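Long-range contacts in Sqt1 (PDB 4ZOY), which probably acts in ribosome biogenesis as a WD40-repeat chaperone that captures a newly made ribosomal protein while it is still being translated: residues A9-H14 with A476-F481; I30-G35 with N93-T98; K46-D51 with L79-E84; L50-A55 with R468-G473; F83-H88 with L105-M110. All coordinates share one frame; numbering follows the deposited sequence.

Contact 1: A9-H14 with A476-F481; sequences AYFDGH and AVVLVF
Phe11 and Val478 exchange two backbone hydrogen bonds, Phe11 N to Val478 O at 2.8 Å and Val478 N to Phe11 O at 3.0 Å. They join the N-terminal strand 9-11 antiparallel to the last strand of the chain, the "velcro" closure of a WD40 beta-propeller, in which both chain ends complete one four-stranded blade. One residue earlier, Tyr10 faces Leu479 as a non-hydrogen-bonded pair. Here Tyr10 CB rests on Leu479 CD2 at 3.6 Å, while a first torsion of 71° sets CG between the backbone N and the carbonyl carbon, and the ring leads away from the partner strand. Tyr10 CA also approaches Val478 O as a CA-H...O contact.

The face bearing Ala9, Phe11, Val478 and Val480 is buried. Phe11 CB meets Val478 CB at 4.0 Å, and the CG2 methyl of Val478 lies at the edge of the phenyl ring, near its plane. The chain then folds back on that ring: Gly13 N sits 3.5 Å above the ring plane, over its centre, and His14 NE2 lies in plane at the ring's edge. Tyr48 packs edge-to-face with both Phe11 and His14, and His14 NE2 is hydrogen-bonded to Thr33, so the loop after strand 9-11 is tied to the next blade as well. Beyond the last strand pair, a water takes over from direct bonding: it donates to Phe11 O and to Ala476 O, each at 2.8 Å, and accepts from His14 N at 3.0 Å.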
# COMPACT_ATOMS: atom_id res chain seq x y z
N ALA A 9 -5.64 -15.00 -16.64
CA ALA A 9 -6.75 -15.47 -15.83
C ALA A 9 -7.50 -14.27 -15.31
O ALA A 9 -7.00 -13.14 -15.33
CB ALA A 9 -6.27 -16.34 -14.67
N TYR A 10 -8.72 -14.51 -14.85
CA TYR A 10 -9.54 -13.44 -14.33
C TYR A 10 -10.50 -13.96 -13.29
O TYR A 10 -10.74 -15.17 -13.18
CB TYR A 10 -10.31 -12.75 -15.45
CG TYR A 10 -11.43 -13.59 -16.03
CD1 TYR A 10 -11.16 -14.60 -16.93
CD2 TYR A 10 -12.75 -13.35 -15.69
CE1 TYR A 10 -12.18 -15.37 -17.47
CE2 TYR A 10 -13.77 -14.11 -16.22
CZ TYR A 10 -13.48 -15.12 -17.11
OH TYR A 10 -14.50 -15.88 -17.64
N PHE A 11 -11.03 -13.04 -12.50
CA PHE A 11 -12.10 -13.37 -11.57
C PHE A 11 -13.12 -12.25 -11.62
O PHE A 11 -12.78 -11.09 -11.38
CB PHE A 11 -11.57 -13.56 -10.15
CG PHE A 11 -12.65 -13.70 -9.13
CD1 PHE A 11 -13.51 -14.79 -9.15
CD2 PHE A 11 -12.81 -12.75 -8.13
CE1 PHE A 11 -14.51 -14.91 -8.20
CE2 PHE A 11 -13.80 -12.87 -7.18
CZ PHE A 11 -14.65 -13.96 -7.21
N ASP A 12 -14.36 -12.58 -11.96
CA ASP A 12 -15.38 -11.56 -12.14
C ASP A 12 -16.49 -11.64 -11.09
O ASP A 12 -17.55 -11.03 -11.28
CB ASP A 12 -15.97 -11.66 -13.55
CG ASP A 12 -16.77 -12.93 -13.75
OD1 ASP A 12 -16.30 -14.00 -13.32
OD2 ASP A 12 -17.89 -12.85 -14.31
N GLY A 13 -16.25 -12.35 -9.99
CA GLY A 13 -17.26 -12.52 -8.96
C GLY A 13 -17.74 -11.28 -8.23
O GLY A 13 -18.90 -11.20 -7.83
N HIS A 14 -16.86 -10.30 -8.03
CA HIS A 14 -17.29 -9.06 -7.40
C HIS A 14 -18.37 -8.37 -8.23
O HIS A 14 -18.28 -8.33 -9.45
CB HIS A 14 -16.10 -8.10 -7.20
CG HIS A 14 -15.09 -8.60 -6.22
ND1 HIS A 14 -15.19 -8.36 -4.86
CD2 HIS A 14 -13.94 -9.29 -6.40
CE1 HIS A 14 -14.15 -8.90 -4.25
NE2 HIS A 14 -13.37 -9.47 -5.16
N ALA A 476 -14.91 -3.87 -11.52
CA ALA A 476 -15.40 -5.05 -10.80
C ALA A 476 -14.75 -6.34 -11.25
O ALA A 476 -15.30 -7.43 -11.06
CB ALA A 476 -16.95 -5.18 -10.91
N VAL A 477 -13.56 -6.23 -11.83
CA VAL A 477 -12.83 -7.40 -12.30
C VAL A 477 -11.46 -7.48 -11.63
O VAL A 477 -10.88 -6.45 -11.26
CB VAL A 477 -12.66 -7.39 -13.83
CG1 VAL A 477 -12.28 -8.78 -14.34
CG2 VAL A 477 -13.95 -6.93 -14.51
N VAL A 478 -11.00 -8.71 -11.46
CA VAL A 478 -9.67 -9.06 -10.96
C VAL A 478 -8.94 -9.76 -12.10
O VAL A 478 -9.47 -10.73 -12.65
CB VAL A 478 -9.76 -9.99 -9.75
CG1 VAL A 478 -8.38 -10.45 -9.29
CG2 VAL A 478 -10.53 -9.31 -8.59
N LEU A 479 -7.76 -9.28 -12.47
CA LEU A 479 -7.00 -9.87 -13.57
C LEU A 479 -5.66 -10.42 -13.11
O LEU A 479 -5.11 -9.96 -12.10
CB LEU A 479 -6.78 -8.87 -14.71
CG LEU A 479 -8.03 -8.33 -15.41
CD1 LEU A 479 -7.67 -7.40 -16.54
CD2 LEU A 479 -8.86 -9.52 -15.93
N VAL A 480 -5.15 -11.41 -13.83
CA VAL A 480 -3.83 -11.98 -13.56
C VAL A 480 -2.96 -11.77 -14.78
O VAL A 480 -3.36 -12.11 -15.90
CB VAL A 480 -3.89 -13.47 -13.23
CG1 VAL A 480 -2.49 -14.00 -12.94
CG2 VAL A 480 -4.82 -13.72 -12.05
N PHE A 481 -1.77 -11.21 -14.58
CA PHE A 481 -0.81 -10.96 -15.65
C PHE A 481 0.51 -11.66 -15.35
O PHE A 481 0.83 -11.90 -14.18
CB PHE A 481 -0.55 -9.45 -15.81
CG PHE A 481 -1.76 -8.64 -16.19
CD1 PHE A 481 -2.31 -8.75 -17.46
CD2 PHE A 481 -2.32 -7.73 -15.31
CE1 PHE A 481 -3.41 -7.99 -17.83
CE2 PHE A 481 -3.42 -6.96 -15.67
CZ PHE A 481 -3.97 -7.09 -16.93
O HOH W 1 -14.40 -9.60 -9.60

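Contact 2: I30-G35 with N93-T98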
# COMPACT_ATOMS: atom_id res chain seq x y z
N ILE A 30 -1.80 -17.30 -3.13
CA ILE A 30 -2.97 -17.06 -2.29
C ILE A 30 -3.19 -15.56 -2.18
O ILE A 30 -2.39 -14.84 -1.59
CB ILE A 30 -2.81 -17.69 -0.90
CG1 ILE A 30 -2.60 -19.20 -1.05
CG2 ILE A 30 -4.02 -17.39 -0.03
CD1 ILE A 30 -2.48 -19.93 0.27
N VAL A 31 -4.29 -15.10 -2.77
CA VAL A 31 -4.60 -13.69 -2.86
C VAL A 31 -6.05 -13.44 -2.44
O VAL A 31 -6.94 -14.18 -2.84
CB VAL A 31 -4.38 -13.17 -4.30
CG1 VAL A 31 -4.82 -11.74 -4.44
CG2 VAL A 31 -2.91 -13.32 -4.69
N ALA A 32 -6.26 -12.41 -1.63
CA ALA A 32 -7.59 -11.99 -1.22
C ALA A 32 -7.97 -10.67 -1.90
O ALA A 32 -7.15 -9.77 -2.02
CB ALA A 32 -7.66 -11.84 0.29
N THR A 33 -9.23 -10.57 -2.33
CA THR A 33 -9.71 -9.36 -2.97
C THR A 33 -10.99 -8.91 -2.30
O THR A 33 -11.73 -9.71 -1.76
CB THR A 33 -9.95 -9.57 -4.49
OG1 THR A 33 -10.89 -10.63 -4.69
CG2 THR A 33 -8.64 -9.95 -5.17
N GLY A 34 -11.25 -7.61 -2.30
CA GLY A 34 -12.37 -7.09 -1.53
C GLY A 34 -12.91 -5.80 -2.11
O GLY A 34 -12.17 -4.95 -2.61
N GLY A 35 -14.22 -5.62 -2.04
CA GLY A 35 -14.78 -4.37 -2.50
C GLY A 35 -16.25 -4.18 -2.22
O GLY A 35 -16.78 -4.63 -1.19
N ASN A 93 -12.57 -2.16 2.12
CA ASN A 93 -11.67 -1.11 1.67
C ASN A 93 -10.20 -1.44 1.92
O ASN A 93 -9.30 -0.79 1.37
CB ASN A 93 -12.02 0.20 2.39
CG ASN A 93 -11.46 1.42 1.69
OD1 ASN A 93 -11.51 1.52 0.47
ND2 ASN A 93 -10.92 2.34 2.47
N ALA A 94 -9.97 -2.45 2.75
CA ALA A 94 -8.62 -2.84 3.15
C ALA A 94 -8.57 -4.33 3.42
O ALA A 94 -9.53 -4.90 3.96
CB ALA A 94 -8.20 -2.06 4.39
N LEU A 95 -7.46 -4.96 3.02
CA LEU A 95 -7.18 -6.37 3.29
C LEU A 95 -5.72 -6.54 3.62
O LEU A 95 -4.87 -5.90 3.00
CB LEU A 95 -7.49 -7.25 2.09
CG LEU A 95 -8.96 -7.47 1.78
CD1 LEU A 95 -9.07 -7.95 0.34
CD2 LEU A 95 -9.55 -8.49 2.74
N THR A 96 -5.42 -7.43 4.55
CA THR A 96 -4.04 -7.82 4.73
C THR A 96 -3.90 -9.23 5.30
O THR A 96 -4.73 -9.67 6.10
CB THR A 96 -3.29 -6.81 5.63
OG1 THR A 96 -1.87 -7.04 5.54
CG2 THR A 96 -3.74 -6.93 7.04
N PHE A 97 -2.90 -9.94 4.81
CA PHE A 97 -2.39 -11.11 5.50
C PHE A 97 -1.35 -10.62 6.49
O PHE A 97 -0.57 -9.72 6.17
CB PHE A 97 -1.75 -12.12 4.53
CG PHE A 97 -2.75 -12.87 3.69
CD1 PHE A 97 -3.35 -14.02 4.17
CD2 PHE A 97 -3.07 -12.43 2.42
CE1 PHE A 97 -4.26 -14.72 3.39
CE2 PHE A 97 -3.99 -13.13 1.63
CZ PHE A 97 -4.58 -14.27 2.12
N THR A 98 -1.31 -11.19 7.68
CA THR A 98 -0.32 -10.72 8.65
C THR A 98 1.09 -11.20 8.34
O THR A 98 1.29 -12.20 7.64
CB THR A 98 -0.69 -11.14 10.08
OG1 THR A 98 -0.94 -12.55 10.13
CG2 THR A 98 -1.93 -10.38 10.54
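Two neighbouring propeller blades pack face to face here, strand 30-36 of one against strand 92-97, the first strand of the next, through Ile30, Ala32 and Gly34 on one side and Leu95 and Phe97 on the other. The strands run nearly antiparallel, 166° apart, but their axes come no closer than 6.7 Å, too far for sheet pairing, and side chains fill the interval. Leu95 makes the deepest approach. Its CD1 methyl comes down on the peptide between Thr33 and Gly34, 3.4 Å from Thr33 C and equally 3.4 Å from Gly34 N. A side chain at Gly34 would point at this methyl and crowd it, so the missing CB gives Leu95 its seat. Ala32 CB lies 4.1 Å from Leu95 CD1 and also 4.1 Å from Phe97 CE2, a small methyl bridging the two larger groups. Phe97 turns the edge of its ring to the backbone at Ala32 N, and its CZ meets Ile30 CG2 at 3.8 Å, the two side chains crossing at about a right angle. His24 and Pro25 pack against Phe97 as well, and Leu105 touches both it and Ala32.

No hydrogen bond crosses between these strands. The backbone of 30-35 spends its polar groups within its own blade, with Ala22 and Tyr48 among the partners, which leaves the contact between these two strands to depend on hydrophobic burial and close fit.

Contact 3: K46-D51 with L79-E84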
# COMPACT_ATOMS: atom_id res chain seq x y z
N LYS A 46 -17.98 -7.30 -0.00
CA LYS A 46 -17.73 -8.70 -0.27
C LYS A 46 -16.26 -8.90 -0.55
O LYS A 46 -15.62 -8.08 -1.22
CB LYS A 46 -18.56 -9.19 -1.46
CG LYS A 46 -18.39 -10.65 -1.80
CD LYS A 46 -19.20 -11.53 -0.86
CE LYS A 46 -19.27 -12.96 -1.36
NZ LYS A 46 -20.17 -13.80 -0.51
N GLY A 47 -15.73 -10.01 -0.05
CA GLY A 47 -14.37 -10.38 -0.33
C GLY A 47 -14.27 -11.82 -0.78
O GLY A 47 -15.18 -12.63 -0.54
N TYR A 48 -13.16 -12.15 -1.41
CA TYR A 48 -12.89 -13.51 -1.85
C TYR A 48 -11.43 -13.86 -1.62
O TYR A 48 -10.57 -12.97 -1.62
CB TYR A 48 -13.23 -13.68 -3.33
CG TYR A 48 -14.69 -13.57 -3.66
CD1 TYR A 48 -15.54 -14.66 -3.51
CD2 TYR A 48 -15.23 -12.38 -4.13
CE1 TYR A 48 -16.89 -14.57 -3.81
CE2 TYR A 48 -16.58 -12.27 -4.44
CZ TYR A 48 -17.40 -13.37 -4.28
OH TYR A 48 -18.74 -13.28 -4.58
N VAL A 49 -11.15 -15.14 -1.43
CA VAL A 49 -9.78 -15.60 -1.48
C VAL A 49 -9.62 -16.46 -2.72
O VAL A 49 -10.45 -17.33 -3.00
CB VAL A 49 -9.37 -16.40 -0.24
CG1 VAL A 49 -7.91 -16.82 -0.34
CG2 VAL A 49 -9.61 -15.57 1.02
N LEU A 50 -8.56 -16.20 -3.48
CA LEU A 50 -8.31 -16.89 -4.73
C LEU A 50 -7.01 -17.67 -4.65
O LEU A 50 -6.12 -17.31 -3.89
CB LEU A 50 -8.23 -15.90 -5.89
CG LEU A 50 -9.37 -14.89 -6.00
CD1 LEU A 50 -9.06 -13.83 -7.03
CD2 LEU A 50 -10.67 -15.60 -6.37
N ASP A 51 -6.93 -18.74 -5.44
CA ASP A 51 -5.70 -19.49 -5.65
C ASP A 51 -5.28 -19.34 -7.10
O ASP A 51 -5.84 -19.98 -8.00
CB ASP A 51 -5.90 -20.97 -5.29
CG ASP A 51 -4.60 -21.75 -5.31
OD1 ASP A 51 -3.62 -21.28 -5.91
OD2 ASP A 51 -4.56 -22.85 -4.71
N LEU A 79 -11.23 -17.88 -12.65
CA LEU A 79 -10.84 -18.39 -11.34
C LEU A 79 -12.03 -18.65 -10.43
O LEU A 79 -13.00 -17.91 -10.45
CB LEU A 79 -9.90 -17.41 -10.64
CG LEU A 79 -8.57 -17.16 -11.34
CD1 LEU A 79 -7.86 -15.98 -10.69
CD2 LEU A 79 -7.69 -18.41 -11.29
N ASN A 80 -11.94 -19.70 -9.63
CA ASN A 80 -12.97 -19.99 -8.64
C ASN A 80 -12.45 -19.78 -7.22
O ASN A 80 -11.40 -20.30 -6.86
CB ASN A 80 -13.48 -21.43 -8.81
CG ASN A 80 -14.05 -21.68 -10.19
OD1 ASN A 80 -15.09 -21.12 -10.55
ND2 ASN A 80 -13.39 -22.52 -10.96
N PRO A 81 -13.19 -19.00 -6.42
CA PRO A 81 -12.70 -18.68 -5.07
C PRO A 81 -12.59 -19.90 -4.17
O PRO A 81 -13.36 -20.86 -4.31
CB PRO A 81 -13.76 -17.72 -4.53
CG PRO A 81 -14.48 -17.20 -5.72
CD PRO A 81 -14.45 -18.31 -6.73
N ILE A 82 -11.65 -19.86 -3.25
CA ILE A 82 -11.53 -20.92 -2.25
C ILE A 82 -12.13 -20.50 -0.91
O ILE A 82 -12.25 -21.31 0.00
CB ILE A 82 -10.07 -21.35 -2.06
CG1 ILE A 82 -9.26 -20.23 -1.42
CG2 ILE A 82 -9.46 -21.79 -3.39
CD1 ILE A 82 -7.81 -20.58 -1.24
N PHE A 83 -12.50 -19.23 -0.80
CA PHE A 83 -13.13 -18.72 0.41
C PHE A 83 -13.89 -17.45 0.11
O PHE A 83 -13.52 -16.70 -0.80
CB PHE A 83 -12.10 -18.46 1.51
CG PHE A 83 -12.70 -18.16 2.86
CD1 PHE A 83 -13.39 -19.15 3.56
CD2 PHE A 83 -12.58 -16.90 3.43
CE1 PHE A 83 -13.94 -18.88 4.80
CE2 PHE A 83 -13.13 -16.62 4.67
CZ PHE A 83 -13.82 -17.62 5.36
N GLU A 84 -14.96 -17.20 0.86
CA GLU A 84 -15.75 -15.99 0.72
C GLU A 84 -15.73 -15.20 2.01
O GLU A 84 -15.91 -15.76 3.10
CB GLU A 84 -17.19 -16.31 0.31
CG GLU A 84 -17.31 -16.93 -1.07
CD GLU A 84 -18.74 -17.03 -1.55
OE1 GLU A 84 -19.59 -16.23 -1.09
OE2 GLU A 84 -19.01 -17.89 -2.41
O HOH W 2 -8.91 -19.30 -7.37
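Val49 is the tight centre of this strand pairing: its N donates to Phe83 O (2.9 Å) and its O accepts from Ile82 N (2.8 Å). Ile82 and Phe83 thus both face one residue, a classic beta bulge. Over this backbone grip Val49 CB meets Phe83 CB at 3.8 Å, and Val49 CG1 meets Ile82 CG1 at the same distance. On the other face the Tyr48 ring runs alongside Pro81 and Glu84, all pointing the same way, with CD1 on Pro81 CG at 3.5 Å and CE1 on Glu84 CG.

The ends are more open to water. Toward Asp51 the pairing is loose, and a water stands in for it, accepting from Asp51 N and donating to Asn80 O. On the solvent side Lys46, bent at its second torsion (78°), makes a short salt bridge, NZ lying 2.6 Å from Glu84 OE1 on the anti side of the carboxylate; Asp86 is a second salt-bridge partner. A methionine in place of Lys46 would probably leave the carboxylates of Glu84 and Asp86 close together without the cation between them. Antiparallel pairing of the third strand with the outermost one is typical of a propeller blade; here a bulge interrupts it, after a long connection that is partly unmodelled.

Contact 4: L50-A55 with R468-G473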
# COMPACT_ATOMS: atom_id res chain seq x y z
N LEU A 50 -8.56 -16.20 -3.48
CA LEU A 50 -8.31 -16.89 -4.73
C LEU A 50 -7.01 -17.67 -4.65
O LEU A 50 -6.12 -17.31 -3.89
CB LEU A 50 -8.23 -15.90 -5.89
CG LEU A 50 -9.37 -14.89 -6.00
CD1 LEU A 50 -9.06 -13.83 -7.03
CD2 LEU A 50 -10.67 -15.60 -6.37
N ASP A 51 -6.93 -18.74 -5.44
CA ASP A 51 -5.70 -19.49 -5.65
C ASP A 51 -5.28 -19.34 -7.10
O ASP A 51 -5.84 -19.98 -8.00
CB ASP A 51 -5.90 -20.97 -5.29
CG ASP A 51 -4.60 -21.75 -5.31
OD1 ASP A 51 -3.62 -21.28 -5.91
OD2 ASP A 51 -4.56 -22.85 -4.71
N ILE A 52 -4.29 -18.49 -7.33
CA ILE A 52 -3.89 -18.06 -8.67
C ILE A 52 -3.05 -19.15 -9.37
O ILE A 52 -2.81 -19.09 -10.58
CB ILE A 52 -3.14 -16.68 -8.57
CG1 ILE A 52 -4.14 -15.53 -8.70
CG2 ILE A 52 -2.07 -16.50 -9.63
CD1 ILE A 52 -5.20 -15.49 -7.65
N SER A 53 -2.64 -20.18 -8.64
CA SER A 53 -1.86 -21.26 -9.24
C SER A 53 -2.69 -22.02 -10.28
O SER A 53 -2.15 -22.74 -11.11
CB SER A 53 -1.35 -22.22 -8.17
OG SER A 53 -2.41 -22.98 -7.61
N ALA A 54 -4.01 -21.83 -10.24
CA ALA A 54 -4.91 -22.45 -11.21
C ALA A 54 -4.82 -21.77 -12.57
O ALA A 54 -5.38 -22.26 -13.55
CB ALA A 54 -6.34 -22.41 -10.69
N ALA A 55 -4.12 -20.63 -12.64
CA ALA A 55 -3.98 -19.89 -13.88
C ALA A 55 -2.99 -20.59 -14.82
O ALA A 55 -1.79 -20.57 -14.59
CB ALA A 55 -3.53 -18.46 -13.61
N ARG A 468 4.23 -12.51 -11.46
CA ARG A 468 2.78 -12.63 -11.56
C ARG A 468 2.15 -11.46 -10.85
O ARG A 468 2.41 -11.21 -9.67
CB ARG A 468 2.29 -13.94 -10.96
CG ARG A 468 2.53 -15.12 -11.89
CD ARG A 468 1.39 -16.12 -11.84
NE ARG A 468 1.44 -17.03 -12.98
CZ ARG A 468 0.65 -18.09 -13.12
NH1 ARG A 468 -0.25 -18.38 -12.19
NH2 ARG A 468 0.76 -18.86 -14.20
N ILE A 469 1.32 -10.72 -11.59
CA ILE A 469 0.65 -9.53 -11.07
C ILE A 469 -0.84 -9.80 -11.00
O ILE A 469 -1.43 -10.27 -11.98
CB ILE A 469 0.93 -8.30 -11.96
CG1 ILE A 469 2.44 -8.06 -12.07
CG2 ILE A 469 0.20 -7.06 -11.45
CD1 ILE A 469 2.81 -6.97 -13.06
N VAL A 470 -1.44 -9.56 -9.84
CA VAL A 470 -2.88 -9.67 -9.71
C VAL A 470 -3.43 -8.29 -9.41
O VAL A 470 -2.94 -7.59 -8.53
CB VAL A 470 -3.30 -10.66 -8.61
CG1 VAL A 470 -4.82 -10.86 -8.63
CG2 VAL A 470 -2.58 -11.99 -8.80
N THR A 471 -4.45 -7.90 -10.17
CA THR A 471 -5.01 -6.55 -10.12
C THR A 471 -6.43 -6.52 -9.59
O THR A 471 -7.15 -7.52 -9.66
CB THR A 471 -5.03 -5.91 -11.50
OG1 THR A 471 -5.84 -6.71 -12.37
CG2 THR A 471 -3.62 -5.78 -12.07
N VAL A 472 -6.83 -5.36 -9.09
CA VAL A 472 -8.23 -5.14 -8.73
C VAL A 472 -8.69 -3.86 -9.42
O VAL A 472 -7.99 -2.84 -9.45
CB VAL A 472 -8.44 -5.07 -7.19
CG1 VAL A 472 -8.18 -6.42 -6.55
CG2 VAL A 472 -7.57 -3.97 -6.54
N GLY A 473 -9.88 -3.93 -10.03
CA GLY A 473 -10.36 -2.81 -10.82
C GLY A 473 -11.68 -2.19 -10.38
O GLY A 473 -12.52 -2.83 -9.74
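Arg468 starts with CG beside its backbone N (chi1 -77°), bends at the second torsion (chi2 -143°) and then runs nearly straight, which carries its guanidinium to the short 3-10 turn 52-54 and to Ala55 just after it. There NH2 donates to Ala55 O at 3.1 Å, tilted from the carbonyl plane and fairly straight, with 152° at the hydrogen. Ile52 O lies at the guanidinium's edge, in its plane, 3.1 Å from NH1. Methyl groups lie close around the guanidinium: Ala55 CB is 3.6 Å from Arg468 NH1, while Ile52 slides past the arginine in the opposite direction with its CG2 methyl against NH1 and CD. The other branch of Ile52 makes the apolar contact, CG1 meeting Val470 CG2 at 3.9 Å.

The turn is held largely by its own residues. Asp51 OD1 accepts from Ser53 N (3.1 Å), which makes an Asx turn, and from Ser53 OG (2.7 Å), both from the same face of the carboxylate; from outside, Asn29 adds a further bond to that oxygen. Ala55 N closes back on Ile52 O.

The contact bridges two blades where the propeller ring closes. The turn follows directly on strand 45-51 of the first complete blade, whereas strand 468-473 lies inside the closing blade between 478-482 and 457-461. Ile52 also rests on Val480, and Val470 reaches Ile21 of strand 18-23.

Contact 5: F83-H88 with L105-M110; sequences FEIDGH and LVSGGM
His88 NE2 and Ser107 OG share a hydrogen bond of 2.8 Å, nearly straight at 166°, in which either could be the donor. The serine oxygen lies in the plane of the imidazole, at its edge. Ser107 presents it with a first torsion of 58°, OG standing between the backbone N and the carbonyl carbon. On the far side of the ring ND1 is hydrogen-bonded to Asp111. This chain is consistent with the Asp-His-Ser/Thr hydrogen-bond network known from WD40 repeats, in which the Gly-His pair, here Gly87 and His88, follows the outermost strand of one blade and reaches into the next.

Gly109 makes room for the ring. His88 CE1 passes 3.6 Å from Gly109 N, and a side chain at Gly109 would collide with ND1. Gly87 is a separate matter of backbone conformation: at its angles (phi 117°) a CB would jam against the preceding carbonyl, so the tight turn before the histidine depends on having none.

Beside this polar pair the contact is hydrophobic. Ile85 CG2 covers Ser107 OG at 3.8 Å, and Ile85 CD1 meets Leu105 CD2 tip to tip at 4.1 Å. Tyr117 packs on Ile85 as well.

With a leucine in place of His88, the buried Ser107 OG would probably be left without its imidazole mate, and Asp111 without its own. As built, both ring nitrogens are engaged, which fixes the rotation of the imidazole, and the nearby carboxylate is likely to polarise it and strengthen its hold on the serine.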
# COMPACT_ATOMS: atom_id res chain seq x y z
N PHE A 83 -12.50 -19.23 -0.80
CA PHE A 83 -13.13 -18.72 0.41
C PHE A 83 -13.89 -17.45 0.11
O PHE A 83 -13.52 -16.70 -0.80
CB PHE A 83 -12.10 -18.46 1.51
CG PHE A 83 -12.70 -18.16 2.86
CD1 PHE A 83 -13.39 -19.15 3.56
CD2 PHE A 83 -12.58 -16.90 3.43
CE1 PHE A 83 -13.94 -18.88 4.80
CE2 PHE A 83 -13.13 -16.62 4.67
CZ PHE A 83 -13.82 -17.62 5.36
N GLU A 84 -14.96 -17.20 0.86
CA GLU A 84 -15.75 -15.99 0.72
C GLU A 84 -15.73 -15.20 2.01
O GLU A 84 -15.91 -15.76 3.10
CB GLU A 84 -17.19 -16.31 0.31
CG GLU A 84 -17.31 -16.93 -1.07
CD GLU A 84 -18.74 -17.03 -1.55
OE1 GLU A 84 -19.59 -16.23 -1.09
OE2 GLU A 84 -19.01 -17.89 -2.41
N ILE A 85 -15.52 -13.89 1.90
CA ILE A 85 -15.50 -13.03 3.06
C ILE A 85 -16.82 -12.28 3.18
O ILE A 85 -17.09 -11.35 2.42
CB ILE A 85 -14.34 -12.01 3.00
CG1 ILE A 85 -13.01 -12.74 2.86
CG2 ILE A 85 -14.36 -11.12 4.24
CD1 ILE A 85 -11.85 -11.80 2.52
N ASP A 86 -17.65 -12.71 4.13
CA ASP A 86 -18.95 -12.10 4.37
C ASP A 86 -18.99 -11.39 5.71
O ASP A 86 -18.15 -11.64 6.58
CB ASP A 86 -20.06 -13.16 4.33
CG ASP A 86 -20.19 -13.81 2.96
OD1 ASP A 86 -20.23 -13.08 1.96
OD2 ASP A 86 -20.27 -15.06 2.90
N GLY A 87 -19.96 -10.50 5.89
CA GLY A 87 -20.13 -9.83 7.16
C GLY A 87 -19.95 -8.32 7.12
O GLY A 87 -20.30 -7.63 8.07
N HIS A 88 -19.40 -7.81 6.03
CA HIS A 88 -19.27 -6.37 5.89
C HIS A 88 -20.54 -5.78 5.29
O HIS A 88 -21.02 -6.25 4.26
CB HIS A 88 -18.05 -6.00 5.05
CG HIS A 88 -16.75 -6.24 5.74
ND1 HIS A 88 -16.20 -5.33 6.64
CD2 HIS A 88 -15.88 -7.27 5.68
CE1 HIS A 88 -15.06 -5.80 7.09
NE2 HIS A 88 -14.83 -6.97 6.53
N LEU A 105 -5.82 -13.50 8.12
CA LEU A 105 -6.31 -12.64 7.06
C LEU A 105 -7.28 -11.67 7.69
O LEU A 105 -8.19 -12.08 8.41
CB LEU A 105 -7.01 -13.46 5.96
CG LEU A 105 -7.75 -12.67 4.88
CD1 LEU A 105 -6.80 -11.79 4.09
CD2 LEU A 105 -8.50 -13.64 3.96
N VAL A 106 -7.09 -10.38 7.44
CA VAL A 106 -7.91 -9.37 8.07
C VAL A 106 -8.58 -8.50 7.02
O VAL A 106 -7.92 -8.02 6.09
CB VAL A 106 -7.06 -8.49 9.02
CG1 VAL A 106 -7.94 -7.58 9.82
CG2 VAL A 106 -6.21 -9.38 9.96
N SER A 107 -9.89 -8.31 7.16
CA SER A 107 -10.61 -7.43 6.25
C SER A 107 -11.10 -6.19 7.00
O SER A 107 -11.45 -6.25 8.17
CB SER A 107 -11.78 -8.17 5.59
OG SER A 107 -12.67 -8.68 6.58
N GLY A 108 -11.12 -5.06 6.30
CA GLY A 108 -11.50 -3.80 6.90
C GLY A 108 -12.46 -3.06 6.01
O GLY A 108 -12.21 -2.92 4.82
N GLY A 109 -13.57 -2.60 6.57
CA GLY A 109 -14.60 -2.02 5.74
C GLY A 109 -14.91 -0.55 5.94
O GLY A 109 -14.49 0.08 6.92
N MET A 110 -15.67 -0.01 4.99
CA MET A 110 -16.24 1.32 5.10
C MET A 110 -17.34 1.34 6.17
O MET A 110 -17.91 2.39 6.46
CB MET A 110 -16.80 1.76 3.74
CG MET A 110 -15.72 1.94 2.68
SD MET A 110 -14.64 3.31 3.12
CE MET A 110 -15.81 4.66 3.08

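The five contacts follow the propeller across the seam where its ends meet: contact 1 completes the closing blade, contact 4 joins it to the first complete blade, contact 3 lies within that blade, and contacts 2 and 5 join it to the next. Contacts 1 and 2 meet through a probable hydrogen bond, His14 NE2 to Thr33 OG1 at 2.8 Å, a pair that resembles the histidine-serine pair of contact 5 one blade further on. Contact 3 reaches contact 1 by Phe11 CE2 on Tyr48 CD2 (3.4 Å), and contact 5 by Val49 CG2 on Leu105 CD2 (3.7 Å). Contacts 1 and 5 do not touch, their nearest atoms being about 7 Å apart.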